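Local structure of pyridine nucleotide-disulphide oxidoreductase dimerisation region (Escherichia coli BL21, 6KYY) at residues 76-81 against 158-163; 107-110 against 114-117; 383-388 against 441-446; 399-404 against 408-413. The protein is an FAD-bound flavoprotein disulfide reductase that binds copper(II) and is probably involved in resistance to reactive chlorine species. All coordinates share one frame; numbering follows the deposited sequence.

Interaction 1 (76-81 against 158-163)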
loop_
_atom_site.group_PDB
_atom_site.type_symbol
_atom_site.label_atom_id
_atom_site.label_comp_id
_atom_site.label_asym_id
_atom_site.label_seq_id
_atom_site.Cartn_x
_atom_site.Cartn_y
_atom_site.Cartn_z
ATOM N N GLN B 76 23.826 -2.189 -8.045
ATOM C CA GLN B 76 24.584 -2.593 -6.864
ATOM C C GLN B 76 23.655 -2.966 -5.716
ATOM O O GLN B 76 23.862 -3.984 -5.045
ATOM C CB GLN B 76 25.536 -1.473 -6.447
ATOM C CG GLN B 76 26.415 -1.811 -5.254
ATOM C CD GLN B 76 27.430 -2.896 -5.562
ATOM O OE1 GLN B 76 27.751 -3.153 -6.723
ATOM N NE2 GLN B 76 27.945 -3.538 -4.520
ATOM N N ARG B 77 22.624 -2.151 -5.472
ATOM C CA ARG B 77 21.660 -2.482 -4.428
ATOM C C ARG B 77 20.816 -3.685 -4.823
ATOM O O ARG B 77 20.452 -4.503 -3.968
ATOM C CB ARG B 77 20.767 -1.279 -4.127
ATOM C CG ARG B 77 19.936 -1.435 -2.863
ATOM C CD ARG B 77 19.100 -0.197 -2.582
ATOM N NE ARG B 77 17.785 -0.261 -3.216
ATOM C CZ ARG B 77 16.742 -0.910 -2.709
ATOM N NH1 ARG B 77 16.853 -1.558 -1.558
ATOM N NH2 ARG B 77 15.584 -0.910 -3.355
ATOM N N LYS B 78 20.489 -3.807 -6.112
ATOM C CA LYS B 78 19.775 -4.989 -6.580
ATOM C C LYS B 78 20.560 -6.257 -6.267
ATOM O O LYS B 78 19.987 -7.252 -5.810
ATOM C CB LYS B 78 19.498 -4.873 -8.079
ATOM C CG LYS B 78 18.931 -6.132 -8.716
ATOM C CD LYS B 78 19.599 -6.425 -10.049
ATOM C CE LYS B 78 20.564 -7.592 -9.938
ATOM N NZ LYS B 78 21.418 -7.731 -11.149
ATOM N N ASN B 79 21.880 -6.228 -6.478
ATOM C CA ASN B 79 22.704 -7.395 -6.178
ATOM C C ASN B 79 22.664 -7.738 -4.693
ATOM O O ASN B 79 22.587 -8.916 -4.324
ATOM C CB ASN B 79 24.143 -7.153 -6.626
ATOM C CG ASN B 79 24.325 -7.324 -8.118
ATOM O OD1 ASN B 79 23.511 -7.958 -8.787
ATOM N ND2 ASN B 79 25.400 -6.754 -8.649
ATOM N N GLU B 80 22.714 -6.723 -3.826
ATOM C CA GLU B 80 22.719 -6.978 -2.388
ATOM C C GLU B 80 21.411 -7.604 -1.922
ATOM O O GLU B 80 21.406 -8.401 -0.976
ATOM C CB GLU B 80 22.986 -5.681 -1.626
ATOM C CG GLU B 80 24.460 -5.343 -1.471
ATOM C CD GLU B 80 24.753 -3.878 -1.739
ATOM O OE1 GLU B 80 23.852 -3.041 -1.519
ATOM O OE2 GLU B 80 25.883 -3.566 -2.169
ATOM N N VAL B 81 20.298 -7.259 -2.570
ATOM C CA VAL B 81 19.007 -7.808 -2.168
ATOM C C VAL B 81 18.832 -9.227 -2.695
ATOM O O VAL B 81 18.347 -10.109 -1.977
ATOM C CB VAL B 81 17.869 -6.881 -2.634
ATOM C CG1 VAL B 81 16.517 -7.496 -2.315
ATOM C CG2 VAL B 81 18.001 -5.512 -1.982
ATOM N N LEU B 158 19.256 -8.681 -18.988
ATOM C CA LEU B 158 19.108 -7.231 -18.954
ATOM C C LEU B 158 19.273 -6.678 -17.545
ATOM O O LEU B 158 19.731 -5.542 -17.378
ATOM C CB LEU B 158 17.753 -6.818 -19.528
ATOM C CG LEU B 158 17.662 -5.334 -19.892
ATOM C CD1 LEU B 158 18.407 -5.053 -21.188
ATOM C CD2 LEU B 158 16.216 -4.873 -19.986
ATOM N N LEU B 159 18.913 -7.454 -16.525
ATOM C CA LEU B 159 19.066 -7.014 -15.144
ATOM C C LEU B 159 20.512 -7.050 -14.666
ATOM O O LEU B 159 20.784 -6.627 -13.538
ATOM C CB LEU B 159 18.196 -7.867 -14.219
ATOM C CG LEU B 159 16.685 -7.717 -14.409
ATOM C CD1 LEU B 159 15.925 -8.612 -13.445
ATOM C CD2 LEU B 159 16.271 -6.268 -14.236
ATOM N N ASN B 160 21.439 -7.542 -15.490
ATOM C CA ASN B 160 22.852 -7.603 -15.142
ATOM C C ASN B 160 23.698 -6.683 -16.015
ATOM O O ASN B 160 24.919 -6.857 -16.091
ATOM C CB ASN B 160 23.359 -9.041 -15.240
ATOM C CG ASN B 160 22.774 -9.938 -14.167
ATOM O OD1 ASN B 160 22.703 -9.559 -12.997
ATOM N ND2 ASN B 160 22.348 -11.133 -14.560
ATOM N N LEU B 161 23.074 -5.710 -16.676
ATOM C CA LEU B 161 23.814 -4.770 -17.503
ATOM C C LEU B 161 24.792 -3.966 -16.654
ATOM O O LEU B 161 24.553 -3.694 -15.475
ATOM C CB LEU B 161 22.853 -3.826 -18.229
ATOM C CG LEU B 161 22.172 -4.358 -19.491
ATOM C CD1 LEU B 161 21.485 -3.229 -20.243
ATOM C CD2 LEU B 161 23.175 -5.067 -20.384
ATOM N N LYS B 162 25.913 -3.590 -17.269
ATOM C CA LYS B 162 26.937 -2.811 -16.585
ATOM C C LYS B 162 26.779 -1.312 -16.793
ATOM O O LYS B 162 27.311 -0.530 -15.996
ATOM C CB LYS B 162 28.329 -3.239 -17.055
ATOM C CG LYS B 162 28.617 -4.723 -16.890
ATOM C CD LYS B 162 29.191 -5.024 -15.517
ATOM C CE LYS B 162 30.216 -6.146 -15.579
ATOM N NZ LYS B 162 31.512 -5.687 -16.150
ATOM N N GLU B 163 26.062 -0.898 -17.834
ATOM C CA GLU B 163 25.923 0.504 -18.196
ATOM C C GLU B 163 24.493 0.753 -18.643
ATOM O O GLU B 163 23.879 -0.107 -19.279
ATOM C CB GLU B 163 26.911 0.877 -19.312
ATOM C CG GLU B 163 26.782 2.289 -19.854
ATOM C CD GLU B 163 27.964 2.681 -20.722
ATOM O OE1 GLU B 163 29.092 2.758 -20.192
ATOM O OE2 GLU B 163 27.767 2.904 -21.935
#
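Lys78 reaches from helix 71-94 to the turn at Leu159 and Asn160, and nearly all of the contact runs along this one side chain. Its CB heads toward the turn, and CG lies anti to the backbone N (chi1 172°). The chain then bends at both chi2 and chi3, which carries CD and CE in beside the carbonyl oxygen of Leu159. At the tip, Lys78 NZ donates a hydrogen bond to Leu159 O at 2.7 Å, arriving from above the carbonyl plane, 42° out of it. The same Lys78 NZ makes a weak bond of 2.9 Å to Asn160 OD1, whose side chain crosses that of Lys78 at about a right angle. A further weak bond, from Lys78 NZ to Asn79 OD1, brings a third oxygen to the ammonium group. The lysine also packs on Pro57 of helix 55-65, while Leu159 rests on Leu61 of that helix and on Phe180. A lysine from the helix thus holds a type I beta turn, Leu158 to Leu161, and ties a helix of the flavoprotein disulfide reductase fold to the connection entering strand 167-171, with the side chain of Leu159 about 6 Å from the bound FAD.

Interaction 2 (107-110 against 114-117)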
loop_
_atom_site.group_PDB
_atom_site.type_symbol
_atom_site.label_atom_id
_atom_site.label_comp_id
_atom_site.label_asym_id
_atom_site.label_seq_id
_atom_site.Cartn_x
_atom_site.Cartn_y
_atom_site.Cartn_z
ATOM N N GLU B 107 16.592 -35.172 -14.334
ATOM C CA GLU B 107 16.068 -35.769 -15.553
ATOM C C GLU B 107 15.360 -37.064 -15.183
ATOM O O GLU B 107 15.889 -37.856 -14.397
ATOM C CB GLU B 107 17.191 -36.036 -16.562
ATOM C CG GLU B 107 16.731 -36.624 -17.884
ATOM C CD GLU B 107 17.860 -37.296 -18.641
ATOM O OE1 GLU B 107 18.170 -38.466 -18.332
ATOM O OE2 GLU B 107 18.444 -36.653 -19.539
ATOM N N PHE B 108 14.171 -37.272 -15.743
ATOM C CA PHE B 108 13.356 -38.435 -15.404
ATOM C C PHE B 108 13.920 -39.673 -16.091
ATOM O O PHE B 108 13.917 -39.766 -17.322
ATOM C CB PHE B 108 11.903 -38.207 -15.811
ATOM C CG PHE B 108 11.058 -37.579 -14.738
ATOM C CD1 PHE B 108 10.724 -38.286 -13.594
ATOM C CD2 PHE B 108 10.588 -36.285 -14.879
ATOM C CE1 PHE B 108 9.943 -37.711 -12.607
ATOM C CE2 PHE B 108 9.806 -35.704 -13.897
ATOM C CZ PHE B 108 9.483 -36.418 -12.760
ATOM N N ILE B 109 14.417 -40.621 -15.294
ATOM C CA ILE B 109 14.671 -41.962 -15.810
ATOM C C ILE B 109 13.378 -42.761 -15.837
ATOM O O ILE B 109 13.084 -43.465 -16.810
ATOM C CB ILE B 109 15.745 -42.672 -14.963
ATOM C CG1 ILE B 109 17.124 -42.056 -15.192
ATOM C CG2 ILE B 109 15.768 -44.165 -15.265
ATOM C CD1 ILE B 109 18.124 -42.412 -14.112
ATOM N N ASN B 110 12.583 -42.645 -14.778
ATOM C CA ASN B 110 11.377 -43.436 -14.591
ATOM C C ASN B 110 10.304 -42.533 -14.002
ATOM O O ASN B 110 10.421 -41.305 -14.016
ATOM C CB ASN B 110 11.663 -44.636 -13.680
ATOM C CG ASN B 110 11.558 -45.945 -14.408
ATOM O OD1 ASN B 110 11.443 -45.971 -15.631
ATOM N ND2 ASN B 110 11.600 -47.046 -13.665
ATOM N N LEU B 114 15.209 -40.338 -10.623
ATOM C CA LEU B 114 15.685 -39.166 -11.341
ATOM C C LEU B 114 17.164 -39.331 -11.665
ATOM O O LEU B 114 17.890 -40.053 -10.976
ATOM C CB LEU B 114 15.493 -37.877 -10.521
ATOM C CG LEU B 114 14.106 -37.274 -10.260
ATOM C CD1 LEU B 114 13.378 -36.962 -11.561
ATOM C CD2 LEU B 114 13.260 -38.156 -9.352
ATOM N N ARG B 115 17.605 -38.653 -12.719
ATOM C CA ARG B 115 19.023 -38.542 -13.049
ATOM C C ARG B 115 19.420 -37.082 -12.891
ATOM O O ARG B 115 19.059 -36.243 -13.723
ATOM C CB ARG B 115 19.313 -39.035 -14.466
ATOM C CG ARG B 115 20.802 -39.114 -14.789
ATOM C CD ARG B 115 21.056 -39.280 -16.279
ATOM N NE ARG B 115 20.052 -40.126 -16.921
ATOM C CZ ARG B 115 20.223 -41.417 -17.186
ATOM N NH1 ARG B 115 19.254 -42.108 -17.774
ATOM N NH2 ARG B 115 21.359 -42.019 -16.863
ATOM N N VAL B 116 20.149 -36.774 -11.825
ATOM C CA VAL B 116 20.658 -35.424 -11.623
ATOM C C VAL B 116 21.993 -35.305 -12.344
ATOM O O VAL B 116 22.822 -36.222 -12.318
ATOM C CB VAL B 116 20.770 -35.081 -10.123
ATOM C CG1 VAL B 116 19.521 -35.543 -9.382
ATOM C CG2 VAL B 116 22.017 -35.682 -9.494
ATOM N N HIS B 117 22.180 -34.185 -13.033
ATOM C CA HIS B 117 23.352 -33.955 -13.871
ATOM C C HIS B 117 24.250 -32.938 -13.176
ATOM O O HIS B 117 23.988 -31.732 -13.217
ATOM C CB HIS B 117 22.945 -33.476 -15.262
ATOM C CG HIS B 117 22.370 -34.551 -16.133
ATOM N ND1 HIS B 117 21.016 -34.789 -16.227
ATOM C CD2 HIS B 117 22.968 -35.447 -16.953
ATOM C CE1 HIS B 117 20.803 -35.786 -17.068
ATOM N NE2 HIS B 117 21.971 -36.202 -17.523
#
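Leu114 meets Phe108 where the two backbones form a single bridge, their CA atoms 4.7 Å apart. Both side chains lie alongside each other and point the same way. The leucine sets its CD1 over one face of the phenyl ring, offset toward the rim, in a CH-pi contact of 3.8 Å from Leu114 CD1 to the Phe108 centroid. Both residues pack on Ile16 and Ile130, placing the pair against strands 10-16 and 130-132 of the sheet that carries the FAD site. At the next residue the backbone N-H of Arg115 bonds to Glu107 O. The loop after strand 99-103 thereby folds back antiparallel along strand 113-116, which itself pairs with strand 123-127. The arginine side chain leaves toward the loop. CG stands anti to the backbone N (chi1 -172°), and a bend at chi3 turns the guanidinium to Glu107, which runs beside it. A salt bridge of 2.9 Å joins Arg115 NE to Glu107 OE1; the oxygen is met on its syn side but well tilted out of the carboxylate plane, and the two planes stand 74° apart. Ile109 crosses at about a right angle, with its CG1 and CD1 over one face of the guanidinium. Val116 turns its side chain from the loop onto Leu123 and Ile125. His117 comes back toward it, its CE1 3.5 Å from Glu107 OE2 in an oblique approach, while Glu107 CB sits at the edge of the ring, in plane. The imidazole ND1 is hydrogen-bonded to Gln105 O, two residues before Glu107.

Interaction 3 (383-388 against 441-446)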
loop_
_atom_site.group_PDB
_atom_site.type_symbol
_atom_site.label_atom_id
_atom_site.label_comp_id
_atom_site.label_asym_id
_atom_site.label_seq_id
_atom_site.Cartn_x
_atom_site.Cartn_y
_atom_site.Cartn_z
ATOM N N GLY B 383 -2.644 8.493 -13.511
ATOM C CA GLY B 383 -3.459 7.297 -13.481
ATOM C C GLY B 383 -4.937 7.616 -13.348
ATOM O O GLY B 383 -5.376 8.764 -13.461
ATOM N N VAL B 384 -5.711 6.562 -13.093
ATOM C CA VAL B 384 -7.164 6.669 -13.012
ATOM C C VAL B 384 -7.682 5.468 -12.235
ATOM O O VAL B 384 -7.021 4.431 -12.151
ATOM C CB VAL B 384 -7.796 6.750 -14.426
ATOM C CG1 VAL B 384 -7.758 5.391 -15.110
ATOM C CG2 VAL B 384 -9.219 7.290 -14.356
ATOM N N LEU B 385 -8.865 5.616 -11.647
ATOM C CA LEU B 385 -9.573 4.526 -10.994
ATOM C C LEU B 385 -10.884 4.277 -11.723
ATOM O O LEU B 385 -11.559 5.221 -12.145
ATOM C CB LEU B 385 -9.856 4.840 -9.521
ATOM C CG LEU B 385 -8.667 5.160 -8.618
ATOM C CD1 LEU B 385 -9.083 5.076 -7.158
ATOM C CD2 LEU B 385 -7.514 4.218 -8.904
ATOM N N LYS B 386 -11.239 3.004 -11.873
ATOM C CA LYS B 386 -12.527 2.654 -12.452
ATOM C C LYS B 386 -12.901 1.253 -11.999
ATOM O O LYS B 386 -12.039 0.378 -11.882
ATOM C CB LYS B 386 -12.506 2.739 -13.984
ATOM C CG LYS B 386 -11.687 1.656 -14.658
ATOM C CD LYS B 386 -11.886 1.651 -16.160
ATOM C CE LYS B 386 -13.278 1.179 -16.531
ATOM N NZ LYS B 386 -13.454 1.142 -18.008
ATOM N N ALA B 387 -14.188 1.057 -11.727
ATOM C CA ALA B 387 -14.719 -0.246 -11.367
ATOM C C ALA B 387 -16.101 -0.393 -11.985
ATOM O O ALA B 387 -16.686 0.569 -12.490
ATOM C CB ALA B 387 -14.774 -0.439 -9.849
ATOM N N ILE B 388 -16.619 -1.615 -11.947
ATOM C CA ILE B 388 -17.876 -1.959 -12.599
ATOM C C ILE B 388 -18.815 -2.532 -11.549
ATOM O O ILE B 388 -18.473 -3.507 -10.868
ATOM C CB ILE B 388 -17.663 -2.951 -13.752
ATOM C CG1 ILE B 388 -16.609 -2.408 -14.718
ATOM C CG2 ILE B 388 -18.970 -3.206 -14.487
ATOM C CD1 ILE B 388 -15.755 -3.474 -15.344
ATOM N N ASN B 441 -13.675 5.250 -1.008
ATOM C CA ASN B 441 -14.850 5.970 -0.527
ATOM C C ASN B 441 -15.390 6.899 -1.606
ATOM O O ASN B 441 -16.599 6.947 -1.858
ATOM C CB ASN B 441 -14.505 6.767 0.732
ATOM C CG ASN B 441 -14.433 5.903 1.973
ATOM O OD1 ASN B 441 -14.958 4.790 2.001
ATOM N ND2 ASN B 441 -13.781 6.413 3.012
ATOM N N ASP B 442 -14.496 7.646 -2.259
ATOM C CA ASP B 442 -14.912 8.585 -3.293
ATOM C C ASP B 442 -15.182 7.896 -4.625
ATOM O O ASP B 442 -15.961 8.411 -5.434
ATOM C CB ASP B 442 -13.848 9.672 -3.470
ATOM C CG ASP B 442 -13.315 10.191 -2.146
ATOM O OD1 ASP B 442 -12.080 10.198 -1.962
ATOM O OD2 ASP B 442 -14.132 10.593 -1.291
ATOM N N LEU B 443 -14.561 6.739 -4.870
ATOM C CA LEU B 443 -14.730 6.073 -6.159
ATOM C C LEU B 443 -16.127 5.479 -6.304
ATOM O O LEU B 443 -16.757 5.613 -7.360
ATOM C CB LEU B 443 -13.669 4.988 -6.338
ATOM C CG LEU B 443 -13.885 4.058 -7.536
ATOM C CD1 LEU B 443 -13.847 4.841 -8.842
ATOM C CD2 LEU B 443 -12.859 2.933 -7.553
ATOM N N PHE B 444 -16.625 4.815 -5.261
ATOM C CA PHE B 444 -17.934 4.180 -5.298
ATOM C C PHE B 444 -19.033 5.069 -4.734
ATOM O O PHE B 444 -20.177 4.618 -4.604
ATOM C CB PHE B 444 -17.890 2.842 -4.561
ATOM C CG PHE B 444 -17.037 1.811 -5.245
ATOM C CD1 PHE B 444 -15.836 1.400 -4.689
ATOM C CD2 PHE B 444 -17.431 1.265 -6.453
ATOM C CE1 PHE B 444 -15.048 0.453 -5.324
ATOM C CE2 PHE B 444 -16.649 0.323 -7.091
ATOM C CZ PHE B 444 -15.454 -0.084 -6.524
ATOM N N SER B 445 -18.717 6.322 -4.405
ATOM C CA SER B 445 -19.767 7.307 -4.183
ATOM C C SER B 445 -20.379 7.769 -5.495
ATOM O O SER B 445 -21.505 8.277 -5.498
ATOM C CB SER B 445 -19.219 8.507 -3.410
ATOM O OG SER B 445 -18.788 8.128 -2.116
ATOM N N LEU B 446 -19.670 7.581 -6.607
ATOM C CA LEU B 446 -20.141 7.953 -7.935
ATOM C C LEU B 446 -21.159 6.972 -8.501
ATOM O O LEU B 446 -21.483 7.059 -9.689
ATOM C CB LEU B 446 -18.953 8.074 -8.895
ATOM C CG LEU B 446 -17.772 8.925 -8.427
ATOM C CD1 LEU B 446 -16.484 8.469 -9.093
ATOM C CD2 LEU B 446 -18.032 10.396 -8.707
#
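The end of helix 439-443 passes over strand 384-390 without any backbone pairing, the nearest CA atoms being those of Leu385 and Leu443, 7.2 Å apart. The contact is apolar, and no hydrogen bond crosses it. From the strand, Leu385 and Ala387 both send CB toward the helix end, as residues two apart on one face of a strand do. Leu443 answers the first of them. Its CG, swung opposite the backbone N (chi1 170°), presents both methyls to the base of Leu385: Leu443 CD1 is 4.0 Å from Leu385 CB, and Leu443 CD2 lies at 4.1 Å from the same Leu385 CB. The CD1 methyl also rests against the Leu385 carbonyl oxygen, so it touches strand backbone as well as side chain. Phe444, the first residue beyond helical backbone angles, covers the second position. Its ring reaches Ala387 with the far end, CZ and CE2 being about equally close to the methyl; Phe444 CZ is 3.4 Å from Ala387 CB, in an oblique approach. Inside its own segment the ring carries Leu443 CG over the centre of one face, so the two large side chains form one apolar block above the strand. Lys386 points the other way and forms salt bridges with Glu352 and Asp207. In the antiparallel sheet of the dimerisation domain, strand 384-390 lies between strands 362-368 and 396-402. Leu443 extends onto Leu367 of the first and Phe444 onto Met396 of the second, while helix 206-218 packs against the sheet's other face at Val384 and Lys386.

Interaction 4 (399-404 against 408-413)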
loop_
_atom_site.group_PDB
_atom_site.type_symbol
_atom_site.label_atom_id
_atom_site.label_comp_id
_atom_site.label_asym_id
_atom_site.label_seq_id
_atom_site.Cartn_x
_atom_site.Cartn_y
_atom_site.Cartn_z
ATOM N N ALA B 399 -12.395 -4.243 -11.357
ATOM C CA ALA B 399 -11.807 -2.957 -11.017
ATOM C C ALA B 399 -10.522 -2.767 -11.811
ATOM O O ALA B 399 -9.856 -3.737 -12.178
ATOM C CB ALA B 399 -11.523 -2.841 -9.515
ATOM N N SER B 400 -10.188 -1.505 -12.077
ATOM C CA SER B 400 -8.945 -1.124 -12.744
ATOM C C SER B 400 -8.314 -0.016 -11.904
ATOM O O SER B 400 -8.760 1.133 -11.947
ATOM C CB SER B 400 -9.201 -0.657 -14.172
ATOM O OG SER B 400 -9.573 -1.741 -15.002
ATOM N N LEU B 401 -7.294 -0.362 -11.130
ATOM C CA LEU B 401 -6.652 0.571 -10.211
ATOM C C LEU B 401 -5.293 0.950 -10.788
ATOM O O LEU B 401 -4.308 0.229 -10.607
ATOM C CB LEU B 401 -6.540 -0.047 -8.821
ATOM C CG LEU B 401 -7.892 -0.413 -8.202
ATOM C CD1 LEU B 401 -7.745 -0.780 -6.736
ATOM C CD2 LEU B 401 -8.891 0.723 -8.368
ATOM N N LEU B 402 -5.254 2.071 -11.504
ATOM C CA LEU B 402 -4.029 2.616 -12.083
ATOM C C LEU B 402 -3.615 3.794 -11.211
ATOM O O LEU B 402 -3.961 4.945 -11.480
ATOM C CB LEU B 402 -4.256 3.028 -13.531
ATOM C CG LEU B 402 -3.036 3.493 -14.324
ATOM C CD1 LEU B 402 -1.895 2.500 -14.196
ATOM C CD2 LEU B 402 -3.397 3.711 -15.786
ATOM N N CYS B 403 -2.873 3.499 -10.149
ATOM C CA CYS B 403 -2.500 4.515 -9.179
ATOM C C CYS B 403 -1.217 4.089 -8.484
ATOM O O CYS B 403 -0.757 2.953 -8.618
ATOM C CB CYS B 403 -3.614 4.728 -8.154
ATOM S SG CYS B 403 -4.374 3.190 -7.624
ATOM N N VAL B 404 -0.636 5.026 -7.735
ATOM C CA VAL B 404 0.453 4.678 -6.838
ATOM C C VAL B 404 -0.093 3.796 -5.723
ATOM O O VAL B 404 -1.208 4.009 -5.227
ATOM C CB VAL B 404 1.120 5.945 -6.278
ATOM C CG1 VAL B 404 2.128 6.495 -7.275
ATOM C CG2 VAL B 404 0.070 6.992 -5.946
ATOM N N GLU B 408 -1.419 -2.737 -3.441
ATOM C CA GLU B 408 -1.887 -3.028 -2.091
ATOM C C GLU B 408 -3.403 -2.951 -1.969
ATOM O O GLU B 408 -4.039 -3.905 -1.511
ATOM C CB GLU B 408 -1.237 -2.068 -1.087
ATOM C CG GLU B 408 0.274 -1.944 -1.222
ATOM C CD GLU B 408 1.022 -3.080 -0.548
ATOM O OE1 GLU B 408 0.369 -4.035 -0.075
ATOM O OE2 GLU B 408 2.266 -3.016 -0.492
ATOM N N MET B 409 -3.999 -1.829 -2.378
ATOM C CA MET B 409 -5.436 -1.645 -2.210
ATOM C C MET B 409 -6.254 -2.534 -3.138
ATOM O O MET B 409 -7.455 -2.705 -2.905
ATOM C CB MET B 409 -5.805 -0.179 -2.433
ATOM C CG MET B 409 -5.876 0.221 -3.891
ATOM S SD MET B 409 -5.997 2.002 -4.108
ATOM C CE MET B 409 -4.268 2.393 -4.307
ATOM N N ILE B 410 -5.641 -3.098 -4.184
ATOM C CA ILE B 410 -6.363 -4.038 -5.036
ATOM C C ILE B 410 -6.751 -5.279 -4.246
ATOM O O ILE B 410 -7.751 -5.938 -4.559
ATOM C CB ILE B 410 -5.523 -4.392 -6.282
ATOM C CG1 ILE B 410 -6.370 -5.151 -7.308
ATOM C CG2 ILE B 410 -4.295 -5.202 -5.898
ATOM C CD1 ILE B 410 -7.440 -4.306 -7.964
ATOM N N ASN B 411 -5.982 -5.615 -3.207
ATOM C CA ASN B 411 -6.355 -6.713 -2.328
ATOM C C ASN B 411 -7.582 -6.381 -1.488
ATOM O O ASN B 411 -8.265 -7.300 -1.024
ATOM C CB ASN B 411 -5.179 -7.085 -1.422
ATOM C CG ASN B 411 -3.925 -7.428 -2.205
ATOM O OD1 ASN B 411 -3.876 -8.433 -2.914
ATOM N ND2 ASN B 411 -2.900 -6.595 -2.074
ATOM N N ILE B 412 -7.873 -5.095 -1.279
ATOM C CA ILE B 412 -9.105 -4.714 -0.592
ATOM C C ILE B 412 -10.310 -4.969 -1.487
ATOM O O ILE B 412 -11.344 -5.472 -1.034
ATOM C CB ILE B 412 -9.045 -3.242 -0.145
ATOM C CG1 ILE B 412 -7.886 -3.014 0.825
ATOM C CG2 ILE B 412 -10.359 -2.825 0.495
ATOM C CD1 ILE B 412 -7.871 -1.636 1.445
ATOM N N VAL B 413 -10.199 -4.619 -2.772
ATOM C CA VAL B 413 -11.299 -4.836 -3.704
ATOM C C VAL B 413 -11.560 -6.326 -3.888
ATOM O O VAL B 413 -12.714 -6.767 -3.927
ATOM C CB VAL B 413 -11.002 -4.142 -5.045
ATOM C CG1 VAL B 413 -12.118 -4.406 -6.043
ATOM C CG2 VAL B 413 -10.806 -2.648 -4.836
#
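This is apolar helix-on-sheet packing in the core of the dimerisation domain, where strand 396-402 gives way through a short connection to helix 406-418, which runs back over it. The short segments 399-402 and 408-413 are nearly antiparallel, at 164°, with their axes 9.5 Å apart. Leu401 is central: its CD1 meets three helix residues, with Leu401 CD1 3.5 Å from Met409 CG and 3.7 Å from Ile410 CD1, and somewhat farther from Val413 CG2. Met409 and Ile410 both cross the leucine at a slant. Further along the helix, Val413 uses its other methyl on Ala399, with Val413 CG1 at 3.9 Å from Ala399 CB. Toward the connection, Met409 does the reaching. Its CG sits between backbone N and carbonyl carbon (chi1 79°), and a bend at chi3 turns the methyl to the end of the strand, placing Met409 CE 3.4 Å from Cys403 SG and close to the carbonyl oxygen of Val404. On the side away from the strand, Asn411 ND2 and the Asn411 backbone N both donate to Glu408 O. Glu408 also bonds to Ser437 and Met436 of the second subunit, and Asn411 to Thr432 there. The helix is thus sandwiched between its own sheet and the partner subunit, with Ile410 reaching strand 345-349 and Leu401 touching Leu385 of strand 384-390.

How the interactions relate
Interactions 1 and 2 belong to the pyridine nucleotide-disulphide oxidoreductase region, interactions 3 and 4 to the dimerisation domain. Along the chain, interaction 2 falls between the two segments of interaction 1, and interaction 4 likewise between those of interaction 3. The first pair is well separated, with centres 34 Å apart. Interactions 3 and 4 have centres only 10 Å apart and touch through neighbouring strands 384-390 and 396-402: Lys386 O lies 2.6 Å from Ser400 N, a probable hydrogen bond, and Leu385 packs on Cys403. Between centres, interaction 1 is 38 Å and 29 Å from interactions 3 and 4, and interaction 2 is 53 Å and 44 Å from them, so the four contacts sample both the nucleotide-binding part and the dimerisation domain.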